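Peptidase M3B, oligoendopeptidase F (Enterococcus faecium, PDB 2QR4) probably cleaves internal peptide bonds of short peptides, acting as a zinc-dependent metallopeptidase of family M3. Local coordinates at residues His264-Leu269 with Ser564-Arg569; Gln363-Val368 with Leu425-Asp430; Tyr410-Glu415 with Arg419-Val424. One frame throughout, in Å; residues are numbered along the deposited sequence.

Interaction 1. Residues His264-Leu269 with Ser564-Arg569; sequences HRYMEL and SMFEQR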
loop_
_atom_site.group_PDB
_atom_site.type_symbol
_atom_site.label_atom_id
_atom_site.label_comp_id
_atom_site.label_asym_id
_atom_site.label_seq_id
_atom_site.Cartn_x
_atom_site.Cartn_y
_atom_site.Cartn_z
ATOM N N HIS A 264 -34.841 -1.607 -14.013
ATOM C CA HIS A 264 -34.866 -1.383 -15.448
ATOM C C HIS A 264 -36.056 -0.517 -15.802
ATOM O O HIS A 264 -35.916 0.487 -16.505
ATOM C CB HIS A 264 -34.921 -2.709 -16.225
ATOM C CG HIS A 264 -33.690 -3.547 -16.074
ATOM N ND1 HIS A 264 -33.588 -4.822 -16.587
ATOM C CD2 HIS A 264 -32.521 -3.307 -15.433
ATOM C CE1 HIS A 264 -32.403 -5.323 -16.286
ATOM N NE2 HIS A 264 -31.734 -4.422 -15.589
ATOM N N ARG A 265 -37.218 -0.901 -15.282
ATOM C CA ARG A 265 -38.457 -0.158 -15.481
ATOM C C ARG A 265 -38.386 1.274 -14.948
ATOM O O ARG A 265 -38.870 2.200 -15.598
ATOM C CB ARG A 265 -39.609 -0.869 -14.785
ATOM C CG ARG A 265 -40.509 -1.646 -15.685
ATOM C CD ARG A 265 -41.948 -1.217 -15.422
ATOM N NE ARG A 265 -42.578 -1.988 -14.364
ATOM C CZ ARG A 265 -43.747 -1.666 -13.831
ATOM N NH1 ARG A 265 -44.380 -0.582 -14.244
ATOM N NH2 ARG A 265 -44.274 -2.412 -12.876
ATOM N N TYR A 266 -37.807 1.444 -13.759
ATOM C CA TYR A 266 -37.681 2.773 -13.159
ATOM C C TYR A 266 -36.794 3.664 -14.034
ATOM O O TYR A 266 -37.040 4.862 -14.179
ATOM C CB TYR A 266 -37.126 2.663 -11.737
ATOM C CG TYR A 266 -37.066 3.968 -10.984
ATOM C CD1 TYR A 266 -38.074 4.906 -11.108
ATOM C CD2 TYR A 266 -36.016 4.249 -10.123
ATOM C CE1 TYR A 266 -38.036 6.092 -10.421
ATOM C CE2 TYR A 266 -35.967 5.436 -9.428
ATOM C CZ TYR A 266 -36.986 6.358 -9.581
ATOM O OH TYR A 266 -36.973 7.546 -8.878
HETATM N N MSE A 267 -35.786 3.057 -14.652
HETATM C CA MSE A 267 -34.904 3.778 -15.566
HETATM C C MSE A 267 -35.626 4.187 -16.867
HETATM O O MSE A 267 -35.450 5.307 -17.342
HETATM C CB MSE A 267 -33.640 2.965 -15.839
HETATM C CG MSE A 267 -32.780 2.757 -14.589
HETATM SE SE MSE A 267 -32.087 4.416 -13.747
HETATM C CE MSE A 267 -33.529 4.822 -12.490
ATOM N N GLU A 268 -36.471 3.314 -17.414
ATOM C CA GLU A 268 -37.317 3.710 -18.540
ATOM C C GLU A 268 -38.147 4.937 -18.179
ATOM O O GLU A 268 -38.291 5.867 -18.985
ATOM C CB GLU A 268 -38.250 2.574 -18.997
ATOM C CG GLU A 268 -37.531 1.282 -19.412
ATOM C CD GLU A 268 -36.888 1.330 -20.820
ATOM O OE1 GLU A 268 -36.997 2.354 -21.551
ATOM O OE2 GLU A 268 -36.262 0.312 -21.193
ATOM N N LEU A 269 -38.692 4.943 -16.966
ATOM C CA LEU A 269 -39.559 6.045 -16.552
ATOM C C LEU A 269 -38.750 7.329 -16.473
ATOM O O LEU A 269 -39.164 8.369 -16.987
ATOM C CB LEU A 269 -40.230 5.748 -15.216
ATOM C CG LEU A 269 -41.049 6.884 -14.631
ATOM C CD1 LEU A 269 -42.135 7.289 -15.605
ATOM C CD2 LEU A 269 -41.636 6.428 -13.309
ATOM N N SER A 564 -42.058 -5.544 -3.598
ATOM C CA SER A 564 -43.445 -5.457 -3.998
ATOM C C SER A 564 -43.911 -4.016 -3.854
ATOM O O SER A 564 -44.662 -3.493 -4.691
ATOM C CB SER A 564 -44.325 -6.394 -3.172
ATOM O OG SER A 564 -45.702 -6.099 -3.406
HETATM N N MSE A 565 -43.451 -3.373 -2.792
HETATM C CA MSE A 565 -43.814 -1.993 -2.554
HETATM C C MSE A 565 -43.191 -1.062 -3.595
HETATM O O MSE A 565 -43.782 -0.063 -3.983
HETATM C CB MSE A 565 -43.352 -1.573 -1.175
HETATM C CG MSE A 565 -43.790 -0.164 -0.793
HETATM SE SE MSE A 565 -43.359 0.269 1.070
HETATM C CE MSE A 565 -43.672 -1.507 1.881
ATOM N N PHE A 566 -41.981 -1.383 -4.031
ATOM C CA PHE A 566 -41.304 -0.553 -5.013
ATOM C C PHE A 566 -42.116 -0.608 -6.287
ATOM O O PHE A 566 -42.383 0.419 -6.907
ATOM C CB PHE A 566 -39.886 -1.064 -5.251
ATOM C CG PHE A 566 -39.099 -0.261 -6.240
ATOM C CD1 PHE A 566 -38.256 0.753 -5.814
ATOM C CD2 PHE A 566 -39.166 -0.546 -7.595
ATOM C CE1 PHE A 566 -37.502 1.481 -6.722
ATOM C CE2 PHE A 566 -38.422 0.187 -8.515
ATOM C CZ PHE A 566 -37.588 1.197 -8.080
ATOM N N GLU A 567 -42.529 -1.824 -6.646
ATOM C CA GLU A 567 -43.318 -2.071 -7.841
ATOM C C GLU A 567 -44.683 -1.373 -7.773
ATOM O O GLU A 567 -45.085 -0.689 -8.712
ATOM C CB GLU A 567 -43.477 -3.581 -8.084
ATOM C CG GLU A 567 -44.487 -3.935 -9.197
ATOM C CD GLU A 567 -44.537 -5.428 -9.544
ATOM O OE1 GLU A 567 -44.418 -6.273 -8.629
ATOM O OE2 GLU A 567 -44.701 -5.759 -10.737
ATOM N N GLN A 568 -45.407 -1.530 -6.678
ATOM C CA GLN A 568 -46.707 -0.873 -6.628
ATOM C C GLN A 568 -46.609 0.652 -6.676
ATOM O O GLN A 568 -47.396 1.310 -7.350
ATOM C CB GLN A 568 -47.639 -1.400 -5.509
ATOM C CG GLN A 568 -47.048 -1.586 -4.156
ATOM C CD GLN A 568 -47.975 -2.374 -3.229
ATOM O OE1 GLN A 568 -47.665 -3.489 -2.820
ATOM N NE2 GLN A 568 -49.103 -1.787 -2.889
ATOM N N ARG A 569 -45.613 1.222 -6.017
ATOM C CA ARG A 569 -45.478 2.667 -6.050
ATOM C C ARG A 569 -44.966 3.152 -7.420
ATOM O O ARG A 569 -45.363 4.200 -7.911
ATOM C CB ARG A 569 -44.633 3.153 -4.881
ATOM C CG ARG A 569 -45.298 2.833 -3.506
ATOM C CD ARG A 569 -44.465 3.357 -2.334
ATOM N NE ARG A 569 -45.226 3.297 -1.107
ATOM C CZ ARG A 569 -44.735 3.557 0.099
ATOM N NH1 ARG A 569 -43.457 3.869 0.240
ATOM N NH2 ARG A 569 -45.528 3.481 1.167
HETATM O O HOH W 1 -43.195 -4.694 -12.900
#
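Both rings leave their helices with CG anti to the backbone N, Tyr-266 at chi1 -175° and Phe-566 at -179°, and this throw carries the phenyl ring across to the phenol. They meet as an offset edge-to-face pair, the rim of Phe-566 turned to the face of Tyr-266, with centroids 5.8 Å apart and planes at 89°. The leading atom is CZ of Phe-566. It sits nearer the root of the tyrosine than the hydroxyl end, 4.0 Å from Tyr-266 CB, and that methylene in turn lies close to the plane of the phenyl ring. Helix 418-454 backs both rings through Leu-429, and Phe-432 packs against Phe-566.

Beside the rings the contact turns polar. The chain of Arg-265 bends at chi2 and chi3, while Glu-567 extends from CG, and the two charged ends stop 4.0 Å apart, measured from Arg-265 NH2 to Glu-567 OE2: a long salt bridge. A water probably relays between them, donating to Glu-567 OE2 at 2.8 Å; its 2.5 Å approach to Arg-265 NH2 is doubtfully short. The same guanidinium has firmer partners, a hydrogen bond from NH2 to Asn-571 and a salt bridge from NH1 to Glu-574. The chemistry is therefore two-sided: a buried edge-to-face aromatic contact packs one helix against the other, whereas Glu-567 probably adds only a softened, water-relayed attraction to an arginine already held by Asn-571 and Glu-574 of the same helix as Glu-567.

Interaction 2. Residues Gln363-Val368 with Leu425-Asp430; sequences QLFTLV and LNHYLD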
loop_
_atom_site.group_PDB
_atom_site.type_symbol
_atom_site.label_atom_id
_atom_site.label_comp_id
_atom_site.label_asym_id
_atom_site.label_seq_id
_atom_site.Cartn_x
_atom_site.Cartn_y
_atom_site.Cartn_z
ATOM N N GLN A 363 -37.241 18.615 4.120
ATOM C CA GLN A 363 -36.846 18.823 5.520
ATOM C C GLN A 363 -37.779 18.103 6.505
ATOM O O GLN A 363 -37.378 17.740 7.617
ATOM C CB GLN A 363 -36.767 20.317 5.852
ATOM C CG GLN A 363 -35.922 21.144 4.886
ATOM C CD GLN A 363 -35.770 22.591 5.337
ATOM O OE1 GLN A 363 -35.820 23.521 4.528
ATOM N NE2 GLN A 363 -35.591 22.787 6.639
ATOM N N LEU A 364 -39.026 17.906 6.084
ATOM C CA LEU A 364 -40.002 17.153 6.863
ATOM C C LEU A 364 -39.510 15.719 7.075
ATOM O O LEU A 364 -39.575 15.184 8.192
ATOM C CB LEU A 364 -41.362 17.168 6.156
ATOM C CG LEU A 364 -42.533 16.435 6.812
ATOM C CD1 LEU A 364 -42.730 16.920 8.232
ATOM C CD2 LEU A 364 -43.805 16.624 5.997
ATOM N N PHE A 365 -39.012 15.108 6.000
ATOM C CA PHE A 365 -38.399 13.781 6.073
ATOM C C PHE A 365 -37.187 13.734 7.007
ATOM O O PHE A 365 -36.988 12.755 7.736
ATOM C CB PHE A 365 -38.015 13.297 4.673
ATOM C CG PHE A 365 -39.170 12.736 3.904
ATOM C CD1 PHE A 365 -39.929 13.546 3.077
ATOM C CD2 PHE A 365 -39.523 11.397 4.039
ATOM C CE1 PHE A 365 -41.001 13.024 2.377
ATOM C CE2 PHE A 365 -40.595 10.877 3.351
ATOM C CZ PHE A 365 -41.335 11.691 2.518
ATOM N N THR A 366 -36.391 14.802 6.973
ATOM C CA THR A 366 -35.230 14.946 7.826
ATOM C C THR A 366 -35.659 14.994 9.280
ATOM O O THR A 366 -35.086 14.310 10.130
ATOM C CB THR A 366 -34.478 16.240 7.493
ATOM O OG1 THR A 366 -34.175 16.258 6.095
ATOM C CG2 THR A 366 -33.186 16.354 8.301
ATOM N N LEU A 367 -36.672 15.809 9.561
ATOM C CA LEU A 367 -37.178 15.964 10.913
ATOM C C LEU A 367 -37.618 14.611 11.476
ATOM O O LEU A 367 -37.249 14.219 12.588
ATOM C CB LEU A 367 -38.352 16.936 10.921
ATOM C CG LEU A 367 -38.933 17.187 12.309
ATOM C CD1 LEU A 367 -37.880 17.836 13.222
ATOM C CD2 LEU A 367 -40.203 18.027 12.224
ATOM N N VAL A 368 -38.401 13.898 10.680
ATOM C CA VAL A 368 -38.909 12.591 11.058
ATOM C C VAL A 368 -37.790 11.548 11.171
ATOM O O VAL A 368 -37.806 10.699 12.071
ATOM C CB VAL A 368 -40.008 12.156 10.075
ATOM C CG1 VAL A 368 -39.877 10.691 9.713
ATOM C CG2 VAL A 368 -41.372 12.488 10.658
ATOM N N LEU A 425 -43.902 9.726 -4.236
ATOM C CA LEU A 425 -43.706 8.440 -4.882
ATOM C C LEU A 425 -42.274 8.331 -5.409
ATOM O O LEU A 425 -41.566 7.352 -5.147
ATOM C CB LEU A 425 -44.700 8.285 -6.029
ATOM C CG LEU A 425 -45.927 7.378 -5.884
ATOM C CD1 LEU A 425 -46.087 6.761 -4.507
ATOM C CD2 LEU A 425 -47.193 8.104 -6.319
ATOM N N ASN A 426 -41.839 9.349 -6.140
ATOM C CA ASN A 426 -40.506 9.326 -6.736
ATOM C C ASN A 426 -39.365 9.500 -5.719
ATOM O O ASN A 426 -38.306 8.899 -5.855
ATOM C CB ASN A 426 -40.404 10.353 -7.859
ATOM C CG ASN A 426 -39.060 10.338 -8.527
ATOM O OD1 ASN A 426 -38.223 11.190 -8.250
ATOM N ND2 ASN A 426 -38.829 9.360 -9.402
ATOM N N HIS A 427 -39.595 10.311 -4.698
ATOM C CA HIS A 427 -38.655 10.452 -3.598
ATOM C C HIS A 427 -38.373 9.080 -2.972
ATOM O O HIS A 427 -37.218 8.735 -2.717
ATOM C CB HIS A 427 -39.227 11.435 -2.569
ATOM C CG HIS A 427 -38.480 11.488 -1.269
ATOM N ND1 HIS A 427 -37.341 12.248 -1.090
ATOM C CD2 HIS A 427 -38.738 10.909 -0.071
ATOM C CE1 HIS A 427 -36.922 12.125 0.156
ATOM N NE2 HIS A 427 -37.754 11.319 0.797
ATOM N N TYR A 428 -39.431 8.298 -2.744
ATOM C CA TYR A 428 -39.287 6.938 -2.211
ATOM C C TYR A 428 -38.545 6.005 -3.186
ATOM O O TYR A 428 -37.654 5.253 -2.779
ATOM C CB TYR A 428 -40.651 6.316 -1.854
ATOM C CG TYR A 428 -40.533 4.855 -1.449
ATOM C CD1 TYR A 428 -40.124 4.503 -0.159
ATOM C CD2 TYR A 428 -40.789 3.822 -2.366
ATOM C CE1 TYR A 428 -39.986 3.179 0.215
ATOM C CE2 TYR A 428 -40.661 2.477 -1.996
ATOM C CZ TYR A 428 -40.252 2.170 -0.709
ATOM O OH TYR A 428 -40.117 0.861 -0.322
ATOM N N LEU A 429 -38.914 6.039 -4.466
ATOM C CA LEU A 429 -38.318 5.095 -5.418
ATOM C C LEU A 429 -36.853 5.430 -5.565
ATOM O O LEU A 429 -36.012 4.550 -5.728
ATOM C CB LEU A 429 -39.038 5.115 -6.771
ATOM C CG LEU A 429 -40.533 4.764 -6.724
ATOM C CD1 LEU A 429 -41.243 5.220 -7.983
ATOM C CD2 LEU A 429 -40.726 3.279 -6.500
ATOM N N ASP A 430 -36.556 6.719 -5.460
ATOM C CA ASP A 430 -35.205 7.197 -5.600
ATOM C C ASP A 430 -34.299 6.740 -4.451
ATOM O O ASP A 430 -33.201 6.216 -4.681
ATOM C CB ASP A 430 -35.209 8.710 -5.721
ATOM C CG ASP A 430 -33.869 9.251 -6.106
ATOM O OD1 ASP A 430 -33.351 8.828 -7.167
ATOM O OD2 ASP A 430 -33.342 10.092 -5.347
#
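Only one residue in Leu-425 to Asp-430 touches Gln-363 to Val-368, and that is His-427, which brings the NE2 side of its imidazole over the face of Phe-365. The phenylalanine sits on helix 361-379, whose sequence runs on into the HEXXH motif, the zinc-binding signature of the family. At the start of the turn Leu-425 faces elsewhere, packing on Leu-412 of helix 394-414 and on Glu-572. Asn-426 turns to the loop residues Val-288 and Leu-289.

His-427 comes next, its CB directed at helix 361-379 and its CG anti to the backbone N (chi1 170°). Phe-365 reaches out from the opposite direction, its CG beside its own backbone N. The histidine arrives at an intermediate tilt, with planes 44° apart and centroids 4.3 Å apart, so the pair is neither stacked nor edge-to-face. His-427 NE2 lies 3.6 Å above the phenyl plane, over the ring centre of Phe-365. His-427 CD2 leans toward the far end of the ring, 3.7 Å from Phe-365 CZ. Around them, Glu-404, Leu-407 and Thr-408 of helix 394-414 also touch the phenyl ring.

One step on, Tyr-428 leads away to a cation-pi contact with Arg-569, and Leu-429 packs on Leu-573. Asp-430 completes the turn against Tyr-266. No hydrogen bond spans the two segments. What joins them is a polar nitrogen set against an aromatic face, probably held mainly by dispersion.

Interaction 3. Residues Tyr410-Glu415 with Arg419-Val424; sequences YLLETE and RVRAYV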
loop_
_atom_site.group_PDB
_atom_site.type_symbol
_atom_site.label_atom_id
_atom_site.label_comp_id
_atom_site.label_asym_id
_atom_site.label_seq_id
_atom_site.Cartn_x
_atom_site.Cartn_y
_atom_site.Cartn_z
ATOM N N TYR A 410 -47.999 7.827 5.326
ATOM C CA TYR A 410 -48.992 8.791 5.810
ATOM C C TYR A 410 -49.336 9.837 4.740
ATOM O O TYR A 410 -50.505 10.172 4.552
ATOM C CB TYR A 410 -48.530 9.477 7.102
ATOM C CG TYR A 410 -49.461 10.574 7.543
ATOM C CD1 TYR A 410 -50.704 10.275 8.069
ATOM C CD2 TYR A 410 -49.107 11.909 7.414
ATOM C CE1 TYR A 410 -51.565 11.270 8.458
ATOM C CE2 TYR A 410 -49.960 12.904 7.796
ATOM C CZ TYR A 410 -51.193 12.583 8.316
ATOM O OH TYR A 410 -52.063 13.581 8.713
ATOM N N LEU A 411 -48.314 10.349 4.055
ATOM C CA LEU A 411 -48.493 11.349 3.004
ATOM C C LEU A 411 -49.342 10.778 1.865
ATOM O O LEU A 411 -50.278 11.418 1.397
ATOM C CB LEU A 411 -47.122 11.835 2.469
ATOM C CG LEU A 411 -46.286 12.743 3.393
ATOM C CD1 LEU A 411 -44.902 13.054 2.825
ATOM C CD2 LEU A 411 -47.017 14.043 3.727
ATOM N N LEU A 412 -49.006 9.565 1.438
ATOM C CA LEU A 412 -49.702 8.874 0.348
ATOM C C LEU A 412 -51.142 8.523 0.700
ATOM O O LEU A 412 -51.963 8.272 -0.188
ATOM C CB LEU A 412 -48.938 7.605 -0.046
ATOM C CG LEU A 412 -47.890 7.612 -1.186
ATOM C CD1 LEU A 412 -47.390 8.978 -1.603
ATOM C CD2 LEU A 412 -46.732 6.671 -0.913
ATOM N N GLU A 413 -51.463 8.504 1.992
ATOM C CA GLU A 413 -52.852 8.266 2.380
ATOM C C GLU A 413 -53.627 9.565 2.571
ATOM O O GLU A 413 -54.831 9.526 2.766
ATOM C CB GLU A 413 -52.959 7.400 3.641
ATOM C CG GLU A 413 -52.234 6.064 3.550
ATOM C CD GLU A 413 -52.380 5.216 4.819
ATOM O OE1 GLU A 413 -51.838 4.091 4.864
ATOM O OE2 GLU A 413 -53.039 5.671 5.773
ATOM N N THR A 414 -52.956 10.714 2.521
ATOM C CA THR A 414 -53.668 11.987 2.789
ATOM C C THR A 414 -53.566 13.027 1.679
ATOM O O THR A 414 -54.473 13.813 1.492
ATOM C CB THR A 414 -53.196 12.666 4.089
ATOM O OG1 THR A 414 -51.784 12.925 4.009
ATOM C CG2 THR A 414 -53.507 11.794 5.298
ATOM N N GLU A 415 -52.449 13.044 0.968
ATOM C CA GLU A 415 -52.236 13.998 -0.113
ATOM C C GLU A 415 -53.104 13.695 -1.321
ATOM O O GLU A 415 -53.167 12.560 -1.786
ATOM C CB GLU A 415 -50.763 13.992 -0.527
ATOM C CG GLU A 415 -49.864 14.566 0.541
ATOM C CD GLU A 415 -50.312 15.953 0.977
ATOM O OE1 GLU A 415 -50.982 16.653 0.176
ATOM O OE2 GLU A 415 -49.993 16.341 2.120
ATOM N N ARG A 419 -49.267 16.491 -8.124
ATOM C CA ARG A 419 -47.861 16.885 -8.069
ATOM C C ARG A 419 -47.237 16.452 -6.744
ATOM O O ARG A 419 -46.126 15.918 -6.728
ATOM C CB ARG A 419 -47.673 18.392 -8.285
ATOM C CG ARG A 419 -47.372 18.814 -9.726
ATOM C CD ARG A 419 -48.629 18.860 -10.587
ATOM N NE ARG A 419 -49.683 19.706 -10.014
ATOM C CZ ARG A 419 -50.146 20.824 -10.575
ATOM N NH1 ARG A 419 -49.652 21.245 -11.734
ATOM N NH2 ARG A 419 -51.109 21.519 -9.979
ATOM N N VAL A 420 -47.951 16.670 -5.638
ATOM C CA VAL A 420 -47.488 16.183 -4.343
ATOM C C VAL A 420 -47.325 14.662 -4.368
ATOM O O VAL A 420 -46.240 14.157 -4.096
ATOM C CB VAL A 420 -48.424 16.556 -3.186
ATOM C CG1 VAL A 420 -47.802 16.121 -1.862
ATOM C CG2 VAL A 420 -48.711 18.050 -3.179
ATOM N N ARG A 421 -48.378 13.926 -4.721
ATOM C CA ARG A 421 -48.250 12.469 -4.740
ATOM C C ARG A 421 -47.052 12.029 -5.581
ATOM O O ARG A 421 -46.276 11.180 -5.152
ATOM C CB ARG A 421 -49.528 11.776 -5.220
ATOM C CG ARG A 421 -50.723 12.015 -4.323
ATOM C CD ARG A 421 -51.914 11.163 -4.743
ATOM N NE ARG A 421 -51.676 9.751 -4.460
ATOM C CZ ARG A 421 -51.804 9.222 -3.251
ATOM N NH1 ARG A 421 -52.156 9.998 -2.234
ATOM N NH2 ARG A 421 -51.567 7.929 -3.055
ATOM N N ALA A 422 -46.895 12.609 -6.770
ATOM C CA ALA A 422 -45.778 12.242 -7.645
ATOM C C ALA A 422 -44.448 12.463 -6.942
ATOM O O ALA A 422 -43.559 11.599 -6.983
ATOM C CB ALA A 422 -45.823 13.017 -8.960
ATOM N N TYR A 423 -44.320 13.612 -6.283
ATOM C CA TYR A 423 -43.070 13.934 -5.621
ATOM C C TYR A 423 -42.718 12.879 -4.587
ATOM O O TYR A 423 -41.580 12.407 -4.550
ATOM C CB TYR A 423 -43.084 15.317 -4.950
ATOM C CG TYR A 423 -41.732 15.636 -4.352
ATOM C CD1 TYR A 423 -41.465 15.397 -3.004
ATOM C CD2 TYR A 423 -40.702 16.112 -5.156
ATOM C CE1 TYR A 423 -40.216 15.661 -2.467
ATOM C CE2 TYR A 423 -39.453 16.373 -4.640
ATOM C CZ TYR A 423 -39.207 16.148 -3.298
ATOM O OH TYR A 423 -37.943 16.419 -2.802
ATOM N N VAL A 424 -43.677 12.493 -3.746
ATOM C CA VAL A 424 -43.332 11.533 -2.704
ATOM C C VAL A 424 -43.151 10.095 -3.210
ATOM O O VAL A 424 -42.299 9.354 -2.721
ATOM C CB VAL A 424 -44.182 11.686 -1.409
ATOM C CG1 VAL A 424 -45.247 12.753 -1.560
ATOM C CG2 VAL A 424 -44.712 10.358 -0.912
#
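The guanidinium of Arg-421 takes hold of two backbone carbonyls at the end of the preceding segment. Arg-421 NH1 and Arg-421 NH2 both donate to Leu-412 O, at 2.7 Å and 2.9 Å; NH2 comes in on a lone pair, in the carbonyl plane, while NH1 stands well above it. Arg-421 NH1 also donates to Glu-415 O at 2.8 Å, in that carbonyl's plane, with a C=O...N angle of 153°. Both oxygens lie close to the guanidinium plane, so three bonds fix the rotation of the group. The bend at chi3 (70°) swings NE and the guanidinium round to the carbonyls.

Next to this, Glu-415 folds at chi2 and sets its aliphatic part across Val-420, Glu-415 CG to Val-420 CG1 at 3.5 Å. Leu-411 CB lies loosely by Val-424 CG2, at 4.4 Å. Farther out, Glu-572 of helix 557-579 forms a salt bridge with Arg-421 NH2 and probably helps to aim the guanidinium, and Leu-576 packs on the same side chain. With segment axes 9.8 Å apart and running at 157° to each other, joined by a short turn, this is an antiparallel alpha-alpha hairpin, its turn clasped by an arginine.

In the fold
Coming from the N terminus, helix 260-274 is the first to take part, and it waits nearly 300 residues for helix 557-579, close to the C terminus, to close interaction 1. Inside that large loop, helix 361-379 meets helix 418-454 in interaction 2. Nested deeper still, interaction 3 closes the short turn between helices 394-414 and 418-454. None of the loops cross. Helix 418-454 serves interactions 2 and 3 with successive turns and also packs on both helices of interaction 1, whose centre lies about 17 Å from the centre of each of the other two. Together the contacts tie five helices of this mostly helical chain together.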